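Local coordinates for nucleotidyltransferase (PDB 1WWP), which is of unknown function but probably acts like the substrate-binding partner proteins of nucleotidyltransferases, as an all-helical two-chain assembly, at residues Thr8-Ala13 with Asp105-Met110; Ser55-Ile60 with Met80-Ser85. All blocks are in the same frame, centred on the assembly; numbering follows the deposited sequence.

Interaction 1 (Thr8-Ala13 with Asp105-Met110); sequences TLKELA and DYARLM
Leu-9 and the selenomethionine Met-110 meet through their terminal methyls, Leu-9 CD2 lying 3.9 Å from Met-110 CE, and the two side chains cross at about a right angle. Leu-9 holds its CG anti to the backbone N (chi1 167°), which points CG toward helix 93-116, so that CD2 can reach it. The same methyl also rests on Ala-107, with Leu-9 CD2 4.2 Å from Ala-107 CB. Ala-107 is shared by three residues of the other helix, Leu-9, Lys-10 and, more loosely, Ala-13, whose CB stands 4.5 Å from Ala-107 CB. Helix 2-13 is thereby laid against the long C-terminal helix 93-116 in an all-helical bundle. The axes of the two segments run roughly antiparallel, at 147°, and approach to 10.1 Å. The backbones come nearest at Lys-10 and Ala-107, where the CA atoms are 6.5 Å apart. On the inner side, Met-110 continues into the core against Thr-33 and Phe-37 of helix 20-49 and Met-80 of helix 71-86. Leu-9, Ala-107 and Met-110 are all buried, whereas Lys-10, on the solvent side, is partly exposed. There its CG lies 4.2 Å from Ala-107 CB, and a bend at chi3 (-68°) redirects the rest of the chain. Its ammonium NZ forms a salt bridge with Glu-111, the residue following Met-110, adding a charged link between the same two helices at the edge of the apolar patch.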
loop_
_atom_site.group_PDB
_atom_site.type_symbol
_atom_site.label_atom_id
_atom_site.label_comp_id
_atom_site.label_asym_id
_atom_site.label_seq_id
_atom_site.Cartn_x
_atom_site.Cartn_y
_atom_site.Cartn_z
ATOM N N THR A 8 4.928 -14.468 5.533
ATOM C CA THR A 8 4.872 -14.275 4.090
ATOM C C THR A 8 5.887 -13.209 3.689
ATOM O O THR A 8 6.480 -13.277 2.608
ATOM C CB THR A 8 3.468 -13.861 3.661
ATOM O OG1 THR A 8 3.138 -12.602 4.260
ATOM C CG2 THR A 8 2.460 -14.896 4.135
ATOM N N LEU A 9 6.101 -12.232 4.567
ATOM C CA LEU A 9 7.077 -11.180 4.292
ATOM C C LEU A 9 8.491 -11.766 4.247
ATOM O O LEU A 9 9.257 -11.495 3.317
ATOM C CB LEU A 9 7.021 -10.091 5.375
ATOM C CG LEU A 9 8.192 -9.090 5.382
ATOM C CD1 LEU A 9 8.254 -8.379 4.052
ATOM C CD2 LEU A 9 8.033 -8.092 6.499
ATOM N N LYS A 10 8.835 -12.557 5.262
ATOM C CA LYS A 10 10.163 -13.155 5.339
ATOM C C LYS A 10 10.500 -14.015 4.125
ATOM O O LYS A 10 11.670 -14.170 3.776
ATOM C CB LYS A 10 10.309 -13.952 6.637
ATOM C CG LYS A 10 10.382 -13.046 7.858
ATOM C CD LYS A 10 10.690 -13.800 9.139
ATOM C CE LYS A 10 9.544 -14.707 9.555
ATOM N NZ LYS A 10 9.862 -15.410 10.831
ATOM N N GLU A 11 9.474 -14.556 3.472
ATOM C CA GLU A 11 9.681 -15.358 2.277
ATOM C C GLU A 11 10.408 -14.539 1.212
ATOM O O GLU A 11 11.202 -15.075 0.443
ATOM C CB GLU A 11 8.346 -15.806 1.682
ATOM C CG GLU A 11 7.540 -16.775 2.521
ATOM C CD GLU A 11 6.350 -17.330 1.756
ATOM O OE1 GLU A 11 6.568 -17.898 0.667
ATOM O OE2 GLU A 11 5.201 -17.207 2.235
ATOM N N LEU A 12 10.140 -13.238 1.173
ATOM C CA LEU A 12 10.724 -12.379 0.151
ATOM C C LEU A 12 11.706 -11.330 0.648
ATOM O O LEU A 12 12.586 -10.911 -0.094
ATOM C CB LEU A 12 9.605 -11.665 -0.604
ATOM C CG LEU A 12 8.536 -12.500 -1.309
ATOM C CD1 LEU A 12 7.322 -11.626 -1.626
ATOM C CD2 LEU A 12 9.110 -13.098 -2.572
ATOM N N ALA A 13 11.549 -10.897 1.894
ATOM C CA ALA A 13 12.412 -9.852 2.444
ATOM C C ALA A 13 13.901 -10.196 2.499
ATOM O O ALA A 13 14.746 -9.301 2.519
ATOM C CB ALA A 13 11.920 -9.458 3.829
ATOM N N ASP A 105 15.793 -5.795 8.152
ATOM C CA ASP A 105 15.766 -5.320 9.532
ATOM C C ASP A 105 14.345 -5.204 10.072
ATOM O O ASP A 105 14.081 -5.593 11.206
ATOM C CB ASP A 105 16.459 -3.963 9.648
ATOM C CG ASP A 105 17.944 -4.039 9.340
ATOM O OD1 ASP A 105 18.300 -4.485 8.229
ATOM O OD2 ASP A 105 18.759 -3.650 10.208
ATOM N N TYR A 106 13.432 -4.663 9.268
ATOM C CA TYR A 106 12.049 -4.517 9.723
ATOM C C TYR A 106 11.486 -5.882 10.078
ATOM O O TYR A 106 10.868 -6.051 11.127
ATOM C CB TYR A 106 11.176 -3.868 8.651
ATOM C CG TYR A 106 11.571 -2.463 8.300
ATOM C CD1 TYR A 106 12.354 -1.699 9.167
ATOM C CD2 TYR A 106 11.142 -1.875 7.108
ATOM C CE1 TYR A 106 12.698 -0.386 8.855
ATOM C CE2 TYR A 106 11.483 -0.555 6.787
ATOM C CZ TYR A 106 12.259 0.175 7.665
ATOM O OH TYR A 106 12.607 1.463 7.361
ATOM N N ALA A 107 11.729 -6.862 9.209
ATOM C CA ALA A 107 11.245 -8.216 9.434
ATOM C C ALA A 107 11.766 -8.760 10.768
ATOM O O ALA A 107 11.002 -9.307 11.562
ATOM C CB ALA A 107 11.680 -9.122 8.285
ATOM N N ARG A 108 13.060 -8.606 11.020
ATOM C CA ARG A 108 13.643 -9.100 12.266
ATOM C C ARG A 108 13.073 -8.359 13.474
ATOM O O ARG A 108 12.662 -8.980 14.452
ATOM C CB ARG A 108 15.167 -8.940 12.248
ATOM C CG ARG A 108 15.873 -9.665 11.104
ATOM C CD ARG A 108 17.355 -9.309 11.050
ATOM N NE ARG A 108 17.974 -9.741 9.798
ATOM C CZ ARG A 108 18.157 -11.011 9.448
ATOM N NH1 ARG A 108 17.774 -11.989 10.257
ATOM N NH2 ARG A 108 18.718 -11.303 8.281
ATOM N N LEU A 109 13.049 -7.030 13.403
ATOM C CA LEU A 109 12.524 -6.217 14.503
ATOM C C LEU A 109 11.113 -6.664 14.893
ATOM O O LEU A 109 10.827 -6.905 16.068
ATOM C CB LEU A 109 12.495 -4.740 14.096
ATOM C CG LEU A 109 12.449 -3.615 15.145
ATOM C CD1 LEU A 109 11.276 -2.719 14.835
ATOM C CD2 LEU A 109 12.358 -4.165 16.562
HETATM N N MSE A 110 10.236 -6.787 13.902
HETATM C CA MSE A 110 8.863 -7.185 14.162
HETATM C C MSE A 110 8.751 -8.576 14.737
HETATM O O MSE A 110 7.923 -8.823 15.618
HETATM C CB MSE A 110 8.020 -7.069 12.889
HETATM C CG MSE A 110 7.850 -5.623 12.427
HETATM SE SE MSE A 110 6.535 -5.279 11.042
HETATM C CE MSE A 110 7.597 -5.565 9.443
#

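Interaction 2 (Ser55-Ile60 with Met80-Ser85)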
loop_
_atom_site.group_PDB
_atom_site.type_symbol
_atom_site.label_atom_id
_atom_site.label_comp_id
_atom_site.label_asym_id
_atom_site.label_seq_id
_atom_site.Cartn_x
_atom_site.Cartn_y
_atom_site.Cartn_z
ATOM N N SER A 55 -2.026 6.515 16.869
ATOM C CA SER A 55 -1.289 6.347 15.619
ATOM C C SER A 55 -0.051 5.460 15.724
ATOM O O SER A 55 0.464 5.223 16.806
ATOM C CB SER A 55 -0.847 7.715 15.117
ATOM O OG SER A 55 0.081 8.283 16.035
ATOM N N PRO A 56 0.449 4.973 14.579
ATOM C CA PRO A 56 1.640 4.119 14.572
ATOM C C PRO A 56 2.806 4.744 15.351
ATOM O O PRO A 56 3.462 4.079 16.168
ATOM C CB PRO A 56 1.941 3.985 13.088
ATOM C CG PRO A 56 0.575 3.937 12.490
ATOM C CD PRO A 56 -0.136 5.064 13.225
ATOM N N LYS A 57 3.061 6.031 15.113
ATOM C CA LYS A 57 4.158 6.710 15.810
ATOM C C LYS A 57 3.925 6.861 17.309
ATOM O O LYS A 57 4.843 6.718 18.110
ATOM C CB LYS A 57 4.425 8.083 15.187
ATOM C CG LYS A 57 5.397 8.042 14.005
ATOM C CD LYS A 57 5.711 9.445 13.501
ATOM C CE LYS A 57 6.722 9.418 12.362
ATOM N NZ LYS A 57 6.933 10.785 11.782
ATOM N N GLY A 58 2.693 7.149 17.691
ATOM C CA GLY A 58 2.391 7.300 19.102
ATOM C C GLY A 58 2.520 5.980 19.826
ATOM O O GLY A 58 2.989 5.917 20.959
ATOM N N VAL A 59 2.079 4.916 19.170
ATOM C CA VAL A 59 2.156 3.591 19.771
ATOM C C VAL A 59 3.620 3.188 19.934
ATOM O O VAL A 59 4.036 2.637 20.948
ATOM C CB VAL A 59 1.391 2.522 18.910
ATOM C CG1 VAL A 59 1.631 1.119 19.469
ATOM C CG2 VAL A 59 -0.097 2.835 18.938
ATOM N N ILE A 60 4.426 3.514 18.940
ATOM C CA ILE A 60 5.837 3.156 19.034
ATOM C C ILE A 60 6.491 3.919 20.223
ATOM O O ILE A 60 7.263 3.337 21.008
ATOM C CB ILE A 60 6.543 3.423 17.655
ATOM C CG1 ILE A 60 6.113 2.338 16.665
ATOM C CG2 ILE A 60 8.034 3.475 17.824
ATOM C CD1 ILE A 60 6.425 2.669 15.194
HETATM N N MSE A 80 10.282 2.802 10.039
HETATM C CA MSE A 80 9.368 1.877 9.395
HETATM C C MSE A 80 8.066 2.613 9.066
HETATM O O MSE A 80 7.487 2.413 8.006
HETATM C CB MSE A 80 9.101 0.707 10.334
HETATM C CG MSE A 80 8.560 -0.532 9.674
HETATM SE SE MSE A 80 8.733 -2.058 10.856
HETATM C CE MSE A 80 7.282 -1.667 12.091
ATOM N N VAL A 81 7.609 3.474 9.972
ATOM C CA VAL A 81 6.384 4.224 9.705
ATOM C C VAL A 81 6.601 5.159 8.516
ATOM O O VAL A 81 5.749 5.258 7.637
ATOM C CB VAL A 81 5.918 5.027 10.942
ATOM C CG1 VAL A 81 4.709 5.937 10.579
ATOM C CG2 VAL A 81 5.496 4.066 12.045
ATOM N N ASP A 82 7.748 5.825 8.457
ATOM C CA ASP A 82 7.994 6.718 7.328
ATOM C C ASP A 82 8.093 5.953 5.995
ATOM O O ASP A 82 7.573 6.405 4.977
ATOM C CB ASP A 82 9.244 7.574 7.583
ATOM C CG ASP A 82 9.005 8.662 8.643
ATOM O OD1 ASP A 82 7.849 9.144 8.769
ATOM O OD2 ASP A 82 9.972 9.050 9.339
ATOM N N ASP A 83 8.737 4.792 5.993
ATOM C CA ASP A 83 8.824 3.996 4.768
ATOM C C ASP A 83 7.431 3.530 4.341
ATOM O O ASP A 83 7.148 3.357 3.151
ATOM C CB ASP A 83 9.712 2.780 4.978
ATOM C CG ASP A 83 11.169 3.109 4.827
ATOM O OD1 ASP A 83 12.000 2.197 5.017
ATOM O OD2 ASP A 83 11.478 4.284 4.512
ATOM N N ARG A 84 6.568 3.330 5.330
ATOM C CA ARG A 84 5.206 2.908 5.078
ATOM C C ARG A 84 4.486 4.024 4.299
ATOM O O ARG A 84 3.645 3.762 3.444
ATOM C CB ARG A 84 4.514 2.622 6.413
ATOM C CG ARG A 84 3.043 2.269 6.287
ATOM C CD ARG A 84 2.839 0.986 5.499
ATOM N NE ARG A 84 1.431 0.760 5.211
ATOM C CZ ARG A 84 0.803 1.254 4.152
ATOM N NH1 ARG A 84 1.465 2.005 3.277
ATOM N NH2 ARG A 84 -0.482 0.988 3.955
ATOM N N SER A 85 4.836 5.276 4.577
ATOM C CA SER A 85 4.195 6.376 3.866
ATOM C C SER A 85 4.767 6.526 2.462
ATOM O O SER A 85 4.216 7.237 1.641
ATOM C CB SER A 85 4.347 7.692 4.649
ATOM O OG SER A 85 5.709 8.073 4.755
#
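Val-81 presents both methyls to helix 56-66. Its CG2 takes the closer apolar contacts, 3.6 Å from Ile-60 CD1 and 3.7 Å from Pro-56 CB, while Val-81 CG1 lies 4.1 Å from Lys-57 CG. Because CG1 is anti to the backbone N (chi1 174°) and CG2 anti to the carbonyl carbon, the two branches divide between the lysine stem and the Pro-56/Ile-60 pair. The Ile-60 and Val-81 side chains run alongside each other, pointing opposite ways. Farther along Lys-57, the chain is extended beyond CG and crosses Asp-82 at about a right angle, ending in a salt bridge of 3.6 Å from Lys-57 NZ to Asp-82 OD1. That length suggests a modest ionic contribution at the solvent-facing margin. The two segments belong to an antiparallel helical hairpin, helices 56-66 and 71-86, with local axes at 170° and 10.9 Å apart. Behind the first shell, Ser-55 is the N-cap of helix 56-66: Ser-55 OG accepts from Gly-58 N at 3.3 Å with an N-H...O angle of 155°, holding the turn on which Pro-56 and Lys-57 sit. Deeper still, Trp-38 backs Pro-56 and Phe-34 backs Val-81, both from helix 20-49, on which the hairpin rests.

From the N terminus, helix 2-13 comes first, and its partner in interaction 1 arrives only on the last helix, 93-116, so that contact closes a loop with 91 residues between its segments. Interaction 2 is nested wholly inside this loop, joining helices 56-66 and 71-86 across a short return of 19 residues. The centres of the two interactions lie about 16 Å apart, on opposite sides of the chain's centre, yet the two touch: Tyr-106 CB packs at 3.8 Å on Met-80 SE, and Tyr-106 OH probably hydrogen-bonds Asp-83 OD1 at 2.5 Å. Helices 71-86 and 93-116, consecutive in the chain, thus connect the inner hairpin to the terminal pair, while helix 20-49 contacts both.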